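Local atomic coordinates of glycerate dehydrogenase related protein (Thermoplasma acidophilum, PDB entry 3GVX), a protein that probably reduces 2-keto acids such as glyoxylate or hydroxypyruvate with a nicotinamide cofactor, as a D-isomer specific 2-hydroxyacid dehydrogenase. Residues I149-S154 / V162-P167; D169-S174 / R194-A199; D175-A180 / K201-V206. One frame throughout, in Å; residues are numbered along the deposited sequence.

Contact 1 of 3, residues I149-S154 / V162-P167; sequences IAYTRS and VISESP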
ATOM      1  N   ILE B 149      -8.147 -13.833  -4.510  1.00 34.67           N
ATOM      2  CA  ILE B 149      -9.297 -14.662  -4.767  1.00 35.33           C
ATOM      3  C   ILE B 149     -10.428 -13.726  -5.157  1.00 36.75           C
ATOM      4  O   ILE B 149     -10.689 -12.715  -4.498  1.00 33.30           O
ATOM      5  CB  ILE B 149      -9.650 -15.492  -3.524  1.00 38.48           C
ATOM      6  CG1 ILE B 149      -8.494 -16.462  -3.256  1.00 39.01           C
ATOM      7  CG2 ILE B 149     -10.976 -16.232  -3.732  1.00 37.60           C
ATOM      8  CD1 ILE B 149      -8.314 -16.834  -1.828  1.00 41.32           C
ATOM      9  N   ALA B 150     -11.075 -14.050  -6.264  1.00 37.41           N
ATOM     10  CA  ALA B 150     -12.135 -13.203  -6.736  1.00 39.78           C
ATOM     11  C   ALA B 150     -13.431 -13.927  -6.923  1.00 41.49           C
ATOM     12  O   ALA B 150     -13.492 -15.093  -7.318  1.00 43.04           O
ATOM     13  CB  ALA B 150     -11.728 -12.524  -8.029  1.00 36.77           C
ATOM     14  N   TYR B 151     -14.481 -13.216  -6.581  1.00 42.82           N
ATOM     15  CA  TYR B 151     -15.795 -13.742  -6.763  1.00 45.34           C
ATOM     16  C   TYR B 151     -16.425 -12.755  -7.715  1.00 47.09           C
ATOM     17  O   TYR B 151     -16.655 -11.594  -7.360  1.00 47.01           O
ATOM     18  CB  TYR B 151     -16.572 -13.765  -5.464  1.00 45.92           C
ATOM     19  CG  TYR B 151     -18.023 -13.974  -5.759  1.00 46.92           C
ATOM     20  CD1 TYR B 151     -18.503 -15.216  -6.151  1.00 46.93           C
ATOM     21  CD2 TYR B 151     -18.890 -12.896  -5.796  1.00 47.50           C
ATOM     22  CE1 TYR B 151     -19.818 -15.375  -6.588  1.00 48.62           C
ATOM     23  CE2 TYR B 151     -20.204 -13.040  -6.225  1.00 48.35           C
ATOM     24  CZ  TYR B 151     -20.663 -14.283  -6.625  1.00 49.03           C
ATOM     25  OH  TYR B 151     -21.964 -14.421  -7.055  1.00 52.26           O
ATOM     26  N   THR B 152     -16.699 -13.205  -8.929  1.00 48.19           N
ATOM     27  CA  THR B 152     -17.266 -12.289  -9.887  1.00 49.48           C
ATOM     28  C   THR B 152     -18.188 -12.828 -10.941  1.00 51.45           C
ATOM     29  O   THR B 152     -18.181 -14.006 -11.290  1.00 52.07           O
ATOM     30  CB  THR B 152     -16.187 -11.545 -10.655  1.00 48.36           C
ATOM     31  OG1 THR B 152     -16.802 -10.570 -11.501  1.00 47.69           O
ATOM     32  CG2 THR B 152     -15.391 -12.524 -11.510  1.00 47.51           C
ATOM     33  N   ARG B 153     -18.964 -11.885 -11.450  1.00 53.36           N
ATOM     34  CA  ARG B 153     -19.888 -12.075 -12.530  1.00 55.67           C
ATOM     35  C   ARG B 153     -18.946 -11.919 -13.724  1.00 56.13           C
ATOM     36  O   ARG B 153     -18.785 -10.832 -14.293  1.00 56.52           O
ATOM     37  CB  ARG B 153     -20.922 -10.959 -12.498  1.00 57.46           C
ATOM     38  CG  ARG B 153     -21.273 -10.469 -11.078  1.00 59.08           C
ATOM     39  CD  ARG B 153     -22.027 -11.531 -10.275  1.00 61.38           C
ATOM     40  NE  ARG B 153     -22.900 -12.330 -11.136  1.00 63.16           N
ATOM     41  CZ  ARG B 153     -24.142 -12.696 -10.835  1.00 64.30           C
ATOM     42  NH1 ARG B 153     -24.689 -12.333  -9.685  1.00 65.02           N
ATOM     43  NH2 ARG B 153     -24.831 -13.448 -11.685  1.00 64.12           N
ATOM     44  N   SER B 154     -18.282 -13.031 -14.019  1.00 56.09           N
ATOM     45  CA  SER B 154     -17.314 -13.193 -15.095  1.00 55.04           C
ATOM     46  C   SER B 154     -16.348 -12.083 -15.477  1.00 53.70           C
ATOM     47  O   SER B 154     -16.673 -10.898 -15.492  1.00 53.00           O
ATOM     48  CB  SER B 154     -18.022 -13.650 -16.362  1.00 56.16           C
ATOM     49  OG  SER B 154     -17.078 -13.905 -17.383  1.00 56.81           O
ATOM     50  N   VAL B 162      -7.376 -17.148  -7.831  1.00 36.99           N
ATOM     51  CA  VAL B 162      -8.476 -18.075  -7.616  1.00 37.33           C
ATOM     52  C   VAL B 162      -9.842 -17.454  -7.843  1.00 39.07           C
ATOM     53  O   VAL B 162     -10.157 -16.368  -7.346  1.00 38.71           O
ATOM     54  CB  VAL B 162      -8.450 -18.663  -6.178  1.00 37.00           C
ATOM     55  CG1 VAL B 162      -9.586 -19.677  -6.007  1.00 34.43           C
ATOM     56  CG2 VAL B 162      -7.087 -19.294  -5.882  1.00 34.14           C
ATOM     57  N   ILE B 163     -10.649 -18.160  -8.615  1.00 39.66           N
ATOM     58  CA  ILE B 163     -11.992 -17.718  -8.895  1.00 41.01           C
ATOM     59  C   ILE B 163     -12.856 -18.560  -7.995  1.00 42.95           C
ATOM     60  O   ILE B 163     -12.786 -19.789  -8.030  1.00 44.30           O
ATOM     61  CB  ILE B 163     -12.367 -17.994 -10.339  1.00 42.36           C
ATOM     62  CG1 ILE B 163     -11.336 -17.345 -11.258  1.00 41.54           C
ATOM     63  CG2 ILE B 163     -13.786 -17.506 -10.603  1.00 41.47           C
ATOM     64  CD1 ILE B 163     -11.506 -17.671 -12.711  1.00 41.38           C
ATOM     65  N   SER B 164     -13.653 -17.913  -7.159  1.00 43.84           N
ATOM     66  CA  SER B 164     -14.495 -18.677  -6.270  1.00 45.68           C
ATOM     67  C   SER B 164     -15.842 -18.984  -6.918  1.00 47.37           C
ATOM     68  O   SER B 164     -16.205 -18.426  -7.956  1.00 46.99           O
ATOM     69  CB  SER B 164     -14.662 -17.959  -4.929  1.00 45.25           C
ATOM     70  OG  SER B 164     -15.222 -16.679  -5.085  1.00 46.31           O
ATOM     71  N   GLU B 165     -16.577 -19.876  -6.274  1.00 48.76           N
ATOM     72  CA  GLU B 165     -17.867 -20.330  -6.760  1.00 49.62           C
ATOM     73  C   GLU B 165     -19.011 -19.588  -6.149  1.00 48.28           C
ATOM     74  O   GLU B 165     -20.094 -19.506  -6.720  1.00 49.51           O
ATOM     75  CB  GLU B 165     -18.004 -21.786  -6.422  1.00 52.28           C
ATOM     76  CG  GLU B 165     -16.736 -22.530  -6.641  1.00 55.90           C
ATOM     77  CD  GLU B 165     -16.975 -23.997  -6.553  1.00 59.63           C
ATOM     78  OE1 GLU B 165     -17.740 -24.403  -5.649  1.00 61.47           O
ATOM     79  OE2 GLU B 165     -16.414 -24.741  -7.382  1.00 60.22           O
ATOM     80  N   SER B 166     -18.772 -19.058  -4.970  1.00 45.82           N
ATOM     81  CA  SER B 166     -19.804 -18.352  -4.277  1.00 43.37           C
ATOM     82  C   SER B 166     -19.125 -17.439  -3.292  1.00 42.98           C
ATOM     83  O   SER B 166     -17.927 -17.555  -3.046  1.00 41.77           O
ATOM     84  CB  SER B 166     -20.695 -19.349  -3.539  1.00 43.18           C
ATOM     85  OG  SER B 166     -19.914 -20.233  -2.762  1.00 41.06           O
ATOM     86  N   PRO B 167     -19.878 -16.493  -2.739  1.00 42.37           N
ATOM     87  CA  PRO B 167     -19.331 -15.558  -1.764  1.00 41.30           C
ATOM     88  C   PRO B 167     -18.894 -16.324  -0.508  1.00 41.67           C
ATOM     89  O   PRO B 167     -17.883 -15.991   0.108  1.00 41.10           O
ATOM     90  CB  PRO B 167     -20.501 -14.613  -1.513  1.00 42.15           C
ATOM     91  CG  PRO B 167     -21.208 -14.609  -2.832  1.00 41.89           C
ATOM     92  CD  PRO B 167     -21.210 -16.059  -3.198  1.00 41.64           C
TER
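The phenol ring of Tyr151 lies against Pro167, with one face over the proline ring. Pro167 CG sits 3.9 Å from the ring centroid of Tyr151, only 13° off the normal, so this is a CH-pi contact. CD of the same proline covers the CE1 side. The first torsion of Tyr151 (chi1 165°) sets CG beside the carbonyl carbon and carries the ring out to Pro167, at the start of helix 167-172. Ser164 OG lies at the ring edge, in plane, 3.7 Å from Tyr151 CD1. That hydroxyl also gives a hydrogen bond to Ala150 O, from above the carbonyl plane. Ser164 N reaches Ala150 O from the same face, at 2.8 Å, so two donors of one residue grip one oxygen. The other backbone bond, Ala150 N to Val162 O, is 2.7 Å long and nearly straight. Ile149 and Val162 lie side by side, CG1 of Ile149 3.7 Å from CB of Val162. Ser166 caps the following helix through OG, bonded to Asp169 N. This is the parallel edge pairing of a Rossmann-type sheet: strand 162-163 is its outermost strand on this side and runs along strand 147-151.

Contact 2 of 3, residues D169-S174 / R194-A199; sequences DLFRQS and RLLANA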
ATOM      1  N   ASP B 169     -17.774 -19.320  -0.457  1.00 41.14           N
ATOM      2  CA  ASP B 169     -16.523 -19.975  -0.826  1.00 41.04           C
ATOM      3  C   ASP B 169     -15.368 -18.976  -0.785  1.00 39.50           C
ATOM      4  O   ASP B 169     -14.253 -19.325  -0.426  1.00 38.70           O
ATOM      5  CB  ASP B 169     -16.646 -20.609  -2.219  1.00 43.65           C
ATOM      6  CG  ASP B 169     -15.324 -21.164  -2.735  1.00 46.94           C
ATOM      7  OD1 ASP B 169     -14.622 -21.857  -1.971  1.00 48.89           O
ATOM      8  OD2 ASP B 169     -14.982 -20.919  -3.909  1.00 48.45           O
ATOM      9  N   LEU B 170     -15.647 -17.729  -1.148  1.00 37.69           N
ATOM     10  CA  LEU B 170     -14.639 -16.674  -1.126  1.00 36.16           C
ATOM     11  C   LEU B 170     -14.210 -16.400   0.314  1.00 35.73           C
ATOM     12  O   LEU B 170     -13.029 -16.379   0.617  1.00 33.79           O
ATOM     13  CB  LEU B 170     -15.176 -15.387  -1.769  1.00 36.19           C
ATOM     14  CG  LEU B 170     -14.190 -14.212  -1.836  1.00 35.55           C
ATOM     15  CD1 LEU B 170     -13.321 -14.293  -3.099  1.00 36.59           C
ATOM     16  CD2 LEU B 170     -14.998 -12.923  -1.816  1.00 36.69           C
ATOM     17  N   PHE B 171     -15.176 -16.194   1.200  1.00 35.03           N
ATOM     18  CA  PHE B 171     -14.872 -15.955   2.611  1.00 36.50           C
ATOM     19  C   PHE B 171     -14.041 -17.086   3.189  1.00 37.48           C
ATOM     20  O   PHE B 171     -13.150 -16.866   4.002  1.00 39.01           O
ATOM     21  CB  PHE B 171     -16.156 -15.800   3.439  1.00 35.55           C
ATOM     22  CG  PHE B 171     -16.721 -14.411   3.429  1.00 35.18           C
ATOM     23  CD1 PHE B 171     -17.090 -13.804   2.236  1.00 36.08           C
ATOM     24  CD2 PHE B 171     -16.842 -13.683   4.605  1.00 35.11           C
ATOM     25  CE1 PHE B 171     -17.557 -12.492   2.217  1.00 35.17           C
ATOM     26  CE2 PHE B 171     -17.311 -12.367   4.593  1.00 35.12           C
ATOM     27  CZ  PHE B 171     -17.665 -11.775   3.394  1.00 35.84           C
ATOM     28  N   ARG B 172     -14.322 -18.300   2.745  1.00 38.30           N
ATOM     29  CA  ARG B 172     -13.611 -19.464   3.233  1.00 39.68           C
ATOM     30  C   ARG B 172     -12.136 -19.515   2.863  1.00 39.26           C
ATOM     31  O   ARG B 172     -11.348 -20.142   3.553  1.00 39.08           O
ATOM     32  CB  ARG B 172     -14.301 -20.737   2.750  1.00 41.49           C
ATOM     33  CG  ARG B 172     -15.562 -21.098   3.509  1.00 44.89           C
ATOM     34  CD  ARG B 172     -15.800 -22.594   3.393  1.00 45.78           C
ATOM     35  NE  ARG B 172     -16.271 -22.976   2.065  1.00 47.94           N
ATOM     36  CZ  ARG B 172     -17.521 -22.825   1.642  1.00 48.55           C
ATOM     37  NH1 ARG B 172     -18.430 -22.298   2.443  1.00 46.49           N
ATOM     38  NH2 ARG B 172     -17.861 -23.210   0.416  1.00 49.34           N
ATOM     39  N   GLN B 173     -11.767 -18.856   1.772  1.00 37.85           N
ATOM     40  CA  GLN B 173     -10.380 -18.855   1.323  1.00 37.74           C
ATOM     41  C   GLN B 173      -9.687 -17.533   1.600  1.00 36.71           C
ATOM     42  O   GLN B 173      -8.562 -17.329   1.174  1.00 36.77           O
ATOM     43  CB  GLN B 173     -10.308 -19.119  -0.183  1.00 37.77           C
ATOM     44  CG  GLN B 173     -10.965 -20.390  -0.652  1.00 40.65           C
ATOM     45  CD  GLN B 173     -10.880 -20.536  -2.155  1.00 42.93           C
ATOM     46  OE1 GLN B 173      -9.796 -20.714  -2.706  1.00 41.68           O
ATOM     47  NE2 GLN B 173     -12.022 -20.440  -2.829  1.00 43.40           N
ATOM     48  N   SER B 174     -10.360 -16.632   2.307  1.00 34.94           N
ATOM     49  CA  SER B 174      -9.798 -15.310   2.551  1.00 34.13           C
ATOM     50  C   SER B 174      -9.406 -14.913   3.978  1.00 34.60           C
ATOM     51  O   SER B 174     -10.051 -15.291   4.956  1.00 33.92           O
ATOM     52  CB  SER B 174     -10.756 -14.252   1.998  1.00 33.56           C
ATOM     53  OG  SER B 174     -11.086 -14.542   0.664  1.00 34.17           O
ATOM     54  N   ARG B 194     -25.527 -15.457   7.785  1.00 45.93           N
ATOM     55  CA  ARG B 194     -25.193 -16.714   7.148  1.00 46.55           C
ATOM     56  C   ARG B 194     -23.879 -16.695   6.381  1.00 46.12           C
ATOM     57  O   ARG B 194     -23.120 -17.661   6.435  1.00 46.85           O
ATOM     58  CB  ARG B 194     -26.311 -17.176   6.224  1.00 46.77           C
ATOM     59  CG  ARG B 194     -26.236 -18.660   6.002  1.00 50.74           C
ATOM     60  CD  ARG B 194     -26.563 -19.066   4.582  1.00 53.07           C
ATOM     61  NE  ARG B 194     -25.713 -18.411   3.584  1.00 57.15           N
ATOM     62  CZ  ARG B 194     -24.382 -18.502   3.518  1.00 59.55           C
ATOM     63  NH1 ARG B 194     -23.705 -19.223   4.408  1.00 58.16           N
ATOM     64  NH2 ARG B 194     -23.726 -17.895   2.531  1.00 58.22           N
ATOM     65  N   LEU B 195     -23.616 -15.616   5.651  1.00 44.00           N
ATOM     66  CA  LEU B 195     -22.364 -15.514   4.902  1.00 42.84           C
ATOM     67  C   LEU B 195     -21.174 -15.297   5.849  1.00 42.07           C
ATOM     68  O   LEU B 195     -20.133 -15.933   5.697  1.00 42.11           O
ATOM     69  CB  LEU B 195     -22.438 -14.379   3.873  1.00 40.98           C
ATOM     70  CG  LEU B 195     -21.133 -13.974   3.180  1.00 39.91           C
ATOM     71  CD1 LEU B 195     -20.519 -15.159   2.428  1.00 40.67           C
ATOM     72  CD2 LEU B 195     -21.433 -12.786   2.267  1.00 37.47           C
ATOM     73  N   LEU B 196     -21.353 -14.422   6.836  1.00 41.53           N
ATOM     74  CA  LEU B 196     -20.310 -14.114   7.817  1.00 41.74           C
ATOM     75  C   LEU B 196     -19.785 -15.316   8.588  1.00 41.76           C
ATOM     76  O   LEU B 196     -18.610 -15.357   8.949  1.00 41.60           O
ATOM     77  CB  LEU B 196     -20.802 -13.069   8.814  1.00 41.00           C
ATOM     78  CG  LEU B 196     -21.182 -11.744   8.170  1.00 41.02           C
ATOM     79  CD1 LEU B 196     -21.678 -10.780   9.246  1.00 39.31           C
ATOM     80  CD2 LEU B 196     -19.979 -11.195   7.405  1.00 41.46           C
ATOM     81  N   ALA B 197     -20.657 -16.286   8.839  1.00 41.48           N
ATOM     82  CA  ALA B 197     -20.275 -17.484   9.564  1.00 40.63           C
ATOM     83  C   ALA B 197     -19.110 -18.193   8.885  1.00 41.10           C
ATOM     84  O   ALA B 197     -18.484 -19.056   9.479  1.00 41.38           O
ATOM     85  CB  ALA B 197     -21.477 -18.434   9.697  1.00 40.94           C
ATOM     86  N   ASN B 198     -18.799 -17.825   7.647  1.00 40.82           N
ATOM     87  CA  ASN B 198     -17.685 -18.457   6.943  1.00 41.13           C
ATOM     88  C   ASN B 198     -16.341 -17.811   7.282  1.00 40.48           C
ATOM     89  O   ASN B 198     -15.293 -18.349   6.946  1.00 41.57           O
ATOM     90  CB  ASN B 198     -17.892 -18.378   5.427  1.00 42.78           C
ATOM     91  CG  ASN B 198     -19.068 -19.203   4.952  1.00 44.99           C
ATOM     92  OD1 ASN B 198     -18.921 -20.384   4.618  1.00 45.15           O
ATOM     93  ND2 ASN B 198     -20.247 -18.589   4.924  1.00 43.01           N
ATOM     94  N   ALA B 199     -16.376 -16.669   7.960  1.00 39.40           N
ATOM     95  CA  ALA B 199     -15.151 -15.938   8.280  1.00 39.06           C
ATOM     96  C   ALA B 199     -14.076 -16.699   9.032  1.00 38.25           C
ATOM     97  O   ALA B 199     -14.308 -17.290  10.092  1.00 37.77           O
ATOM     98  CB  ALA B 199     -15.480 -14.647   9.025  1.00 38.93           C
TER
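Phe171 of helix 167-172 packs on Leu195, Leu196 and Asn198. Its CB meets CB of Asn198 at 3.7 Å. CG and CD1 come next, and both lie near Leu195 CD1, which stands over one ring face, offset toward the rim. The CH-pi distance from Leu195 CD1 to the Phe171 ring centroid is 4.0 Å. CE1 and CZ meet the other methyl, CD2, and CG of the same leucine. CE2 touches Leu196 CD2 at 4.0 Å, the two side chains lying side by side. CG of Phe171 stands beside its backbone N (chi1 -85°), and from there the ring crosses Leu195 at about a right angle. With an alanine in place of Phe171, the methyls of Leu195 and Leu196 would probably lose their aromatic partner and a gap would open between the two helices.

Beside the ring the contact turns polar. Arg172 bends at chi3 and brings NH1 to Asn198 OD1, 2.9 Å away. The bond is not straight, with an angle of 131° at the hydrogen. The guanidinium and amide planes are 51° apart. Asn198 ND2 gives Leu195 O a nearly linear bond of 2.8 Å, with the oxygen in the amide plane. That second bond ties the amide back to Leu195, just ahead of the type I beta turn Leu196-Ala199, and so fixes its rotation with OD1 toward the arginine. The chemistry is therefore apolar packing around one ring, with a polar bond beside it. The neutral amide oxygen takes an N-H but brings no opposite charge, so that bond is probably charge-to-dipole and not a salt bridge.

Contact 3 of 3, residues D175-A180 / K201-V206; sequences DFVLIA and KNLTIV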
ATOM      1  N   ASP B 175      -8.331 -14.135   4.072  1.00 32.84           N
ATOM      2  CA  ASP B 175      -7.866 -13.598   5.348  1.00 30.98           C
ATOM      3  C   ASP B 175      -8.386 -12.172   5.405  1.00 30.54           C
ATOM      4  O   ASP B 175      -8.603 -11.600   6.474  1.00 29.63           O
ATOM      5  CB  ASP B 175      -6.337 -13.618   5.414  1.00 28.86           C
ATOM      6  CG  ASP B 175      -5.776 -15.015   5.336  1.00 27.76           C
ATOM      7  OD1 ASP B 175      -6.178 -15.868   6.139  1.00 30.66           O
ATOM      8  OD2 ASP B 175      -4.928 -15.271   4.474  1.00 28.07           O
ATOM      9  N   PHE B 176      -8.577 -11.615   4.218  1.00 28.89           N
ATOM     10  CA  PHE B 176      -9.075 -10.270   4.047  1.00 28.93           C
ATOM     11  C   PHE B 176     -10.104 -10.324   2.946  1.00 30.88           C
ATOM     12  O   PHE B 176      -9.930 -11.023   1.954  1.00 31.23           O
ATOM     13  CB  PHE B 176      -7.956  -9.327   3.613  1.00 28.88           C
ATOM     14  CG  PHE B 176      -6.823  -9.238   4.582  1.00 27.71           C
ATOM     15  CD1 PHE B 176      -6.811  -8.268   5.574  1.00 28.02           C
ATOM     16  CD2 PHE B 176      -5.777 -10.136   4.523  1.00 28.43           C
ATOM     17  CE1 PHE B 176      -5.775  -8.202   6.488  1.00 28.02           C
ATOM     18  CE2 PHE B 176      -4.735 -10.075   5.438  1.00 26.95           C
ATOM     19  CZ  PHE B 176      -4.736  -9.108   6.418  1.00 27.77           C
ATOM     20  N   VAL B 177     -11.187  -9.594   3.127  1.00 30.09           N
ATOM     21  CA  VAL B 177     -12.214  -9.552   2.121  1.00 30.13           C
ATOM     22  C   VAL B 177     -12.554  -8.124   1.819  1.00 30.75           C
ATOM     23  O   VAL B 177     -12.841  -7.325   2.713  1.00 31.87           O
ATOM     24  CB  VAL B 177     -13.497 -10.261   2.555  1.00 31.45           C
ATOM     25  CG1 VAL B 177     -14.650  -9.827   1.632  1.00 33.98           C
ATOM     26  CG2 VAL B 177     -13.293 -11.775   2.525  1.00 31.15           C
ATOM     27  N   LEU B 178     -12.502  -7.800   0.540  1.00 30.60           N
ATOM     28  CA  LEU B 178     -12.837  -6.469   0.117  1.00 32.54           C
ATOM     29  C   LEU B 178     -14.161  -6.489  -0.637  1.00 33.05           C
ATOM     30  O   LEU B 178     -14.361  -7.285  -1.552  1.00 32.29           O
ATOM     31  CB  LEU B 178     -11.763  -5.890  -0.789  1.00 35.02           C
ATOM     32  CG  LEU B 178     -12.228  -4.489  -1.174  1.00 37.05           C
ATOM     33  CD1 LEU B 178     -11.440  -3.434  -0.388  1.00 39.59           C
ATOM     34  CD2 LEU B 178     -12.107  -4.331  -2.684  1.00 38.98           C
ATOM     35  N   ILE B 179     -15.065  -5.605  -0.252  1.00 34.22           N
ATOM     36  CA  ILE B 179     -16.335  -5.550  -0.933  1.00 36.95           C
ATOM     37  C   ILE B 179     -16.325  -4.383  -1.892  1.00 35.32           C
ATOM     38  O   ILE B 179     -16.221  -3.234  -1.495  1.00 34.67           O
ATOM     39  CB  ILE B 179     -17.500  -5.405   0.038  1.00 39.15           C
ATOM     40  CG1 ILE B 179     -17.453  -6.557   1.045  1.00 42.25           C
ATOM     41  CG2 ILE B 179     -18.813  -5.393  -0.747  1.00 39.89           C
ATOM     42  CD1 ILE B 179     -18.263  -6.325   2.278  1.00 44.67           C
ATOM     43  N   ALA B 180     -16.394  -4.711  -3.172  1.00 35.72           N
ATOM     44  CA  ALA B 180     -16.404  -3.714  -4.217  1.00 36.91           C
ATOM     45  C   ALA B 180     -17.373  -4.200  -5.297  1.00 38.12           C
ATOM     46  O   ALA B 180     -17.005  -4.373  -6.451  1.00 37.08           O
ATOM     47  CB  ALA B 180     -15.026  -3.566  -4.765  1.00 36.99           C
ATOM     48  N   LYS B 201     -10.648 -17.064  11.154  1.00 36.71           N
ATOM     49  CA  LYS B 201     -10.276 -16.371  12.367  1.00 38.49           C
ATOM     50  C   LYS B 201      -9.470 -15.125  11.992  1.00 37.94           C
ATOM     51  O   LYS B 201      -8.580 -15.185  11.147  1.00 38.55           O
ATOM     52  CB  LYS B 201      -9.449 -17.305  13.254  1.00 40.89           C
ATOM     53  CG  LYS B 201      -9.879 -17.314  14.721  1.00 45.94           C
ATOM     54  CD  LYS B 201     -11.352 -17.767  14.895  1.00 49.44           C
ATOM     55  CE  LYS B 201     -11.740 -17.866  16.369  1.00 50.32           C
ATOM     56  NZ  LYS B 201     -12.801 -16.904  16.757  1.00 49.05           N
ATOM     57  N   ASN B 202      -9.817 -13.999  12.605  1.00 37.08           N
ATOM     58  CA  ASN B 202      -9.141 -12.715  12.379  1.00 37.64           C
ATOM     59  C   ASN B 202      -9.391 -12.057  11.033  1.00 36.79           C
ATOM     60  O   ASN B 202      -8.611 -11.217  10.586  1.00 35.55           O
ATOM     61  CB  ASN B 202      -7.638 -12.862  12.580  1.00 37.60           C
ATOM     62  CG  ASN B 202      -7.289 -13.283  13.977  1.00 38.30           C
ATOM     63  OD1 ASN B 202      -7.845 -12.776  14.953  1.00 39.72           O
ATOM     64  ND2 ASN B 202      -6.360 -14.210  14.090  1.00 39.89           N
ATOM     65  N   LEU B 203     -10.495 -12.429  10.404  1.00 36.33           N
ATOM     66  CA  LEU B 203     -10.848 -11.878   9.113  1.00 34.49           C
ATOM     67  C   LEU B 203     -11.048 -10.383   9.229  1.00 33.72           C
ATOM     68  O   LEU B 203     -11.582  -9.896  10.221  1.00 34.20           O
ATOM     69  CB  LEU B 203     -12.133 -12.519   8.596  1.00 32.84           C
ATOM     70  CG  LEU B 203     -12.722 -11.755   7.406  1.00 33.51           C
ATOM     71  CD1 LEU B 203     -11.879 -12.007   6.130  1.00 28.89           C
ATOM     72  CD2 LEU B 203     -14.175 -12.179   7.214  1.00 31.18           C
ATOM     73  N   THR B 204     -10.589  -9.660   8.217  1.00 33.62           N
ATOM     74  CA  THR B 204     -10.752  -8.220   8.153  1.00 32.29           C
ATOM     75  C   THR B 204     -11.579  -7.949   6.915  1.00 32.48           C
ATOM     76  O   THR B 204     -11.262  -8.402   5.812  1.00 30.57           O
ATOM     77  CB  THR B 204      -9.409  -7.488   8.025  1.00 32.34           C
ATOM     78  OG1 THR B 204      -8.596  -7.796   9.162  1.00 31.09           O
ATOM     79  CG2 THR B 204      -9.630  -5.977   7.958  1.00 32.30           C
ATOM     80  N   ILE B 205     -12.662  -7.221   7.112  1.00 33.39           N
ATOM     81  CA  ILE B 205     -13.540  -6.906   6.017  1.00 33.22           C
ATOM     82  C   ILE B 205     -13.442  -5.440   5.676  1.00 33.03           C
ATOM     83  O   ILE B 205     -13.472  -4.577   6.551  1.00 32.40           O
ATOM     84  CB  ILE B 205     -14.976  -7.277   6.358  1.00 35.33           C
ATOM     85  CG1 ILE B 205     -15.003  -8.750   6.771  1.00 38.97           C
ATOM     86  CG2 ILE B 205     -15.886  -6.962   5.175  1.00 35.18           C
ATOM     87  CD1 ILE B 205     -16.350  -9.413   6.766  1.00 38.73           C
ATOM     88  N   VAL B 206     -13.295  -5.165   4.391  1.00 32.06           N
ATOM     89  CA  VAL B 206     -13.195  -3.800   3.936  1.00 34.28           C
ATOM     90  C   VAL B 206     -14.331  -3.525   2.964  1.00 35.78           C
ATOM     91  O   VAL B 206     -14.512  -4.234   1.972  1.00 34.73           O
ATOM     92  CB  VAL B 206     -11.852  -3.556   3.230  1.00 34.72           C
ATOM     93  CG1 VAL B 206     -11.610  -2.068   3.096  1.00 32.98           C
ATOM     94  CG2 VAL B 206     -10.727  -4.268   3.989  1.00 35.19           C
TER
HETATM   95  O   HOH W   1      -7.332 -10.022   8.865  1.00 41.24           O
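Strands 176-179 and 204-206 run parallel, their axes 4.8 Å apart at closest approach and 15° from exact alignment. Three backbone bonds are short and nearly straight: Val177 N to Thr204 O, Val206 N to Val177 O, and Ile179 N to Val206 O at 2.7 Å. The first rung is longer, with Thr204 N 3.3 Å from Asp175 O. A water bridges that end. It donates to Asp175 O and to Asn202 O, and accepts from Thr204 OG1 at 2.6 Å, so it fixes the threonine hydroxyl and joins the two segments where the strands begin.

Phe176, Thr204, Leu178 and Val206 share one sheet face. Phe176 and Thr204 lie side by side, pointing the same way, with ring atom CD1 3.7 Å from Thr204 CB. Leu178 CD1 reaches across to Val206 CB at 3.6 Å and also touches CG1 of that valine. The second torsion of Leu178 (chi2 104°) is what brings CD1 over to Val206. On the other face Val177 CG2 meets Leu203 CD1 at 3.9 Å. Further along, the Ile179 and Ile205 side chains cross obliquely, CD1 of Ile179 meeting CG2 of Ile205. Leu203 CD1 also packs on the backbone at Asp175 O, 3.3 Å away.

The pair belongs to a beta-alpha-beta unit that passes through helix 193-196, in the middle of the seven-stranded parallel sheet. Strand 124-128 flanks it next to 176-179, and Asp175 OD2 accepts from Ala124 N there. Strand 230-233 lies next to 204-207. Helix 79-97 covers the Phe176, Leu178 and Thr204 face, and Phe171 of helix 167-172 packs on the Val177, Leu203 and Ile205 face.

The three contacts belong to one Rossmann-type domain, probably the NAD-binding half. Contacts 1 and 3 join strands of the same parallel sheet, their centres 15 Å apart, and do not touch. Contact 2 touches both, its centre 12 Å from contact 1 and 9 Å from contact 3. Phe171 links it to contact 3, with CE2 3.8 Å from Ile205 CD1. Leu170 and Gln173 face Ile149 of contact 1. Along the chain contacts 2 and 3 alternate. Tyr151 and Leu178 lie near, without touching, Gly129, Gly131 and Gly134, a pattern consistent with the dinucleotide-binding turn. A potassium ion is about 11 Å from the Val206 side chain.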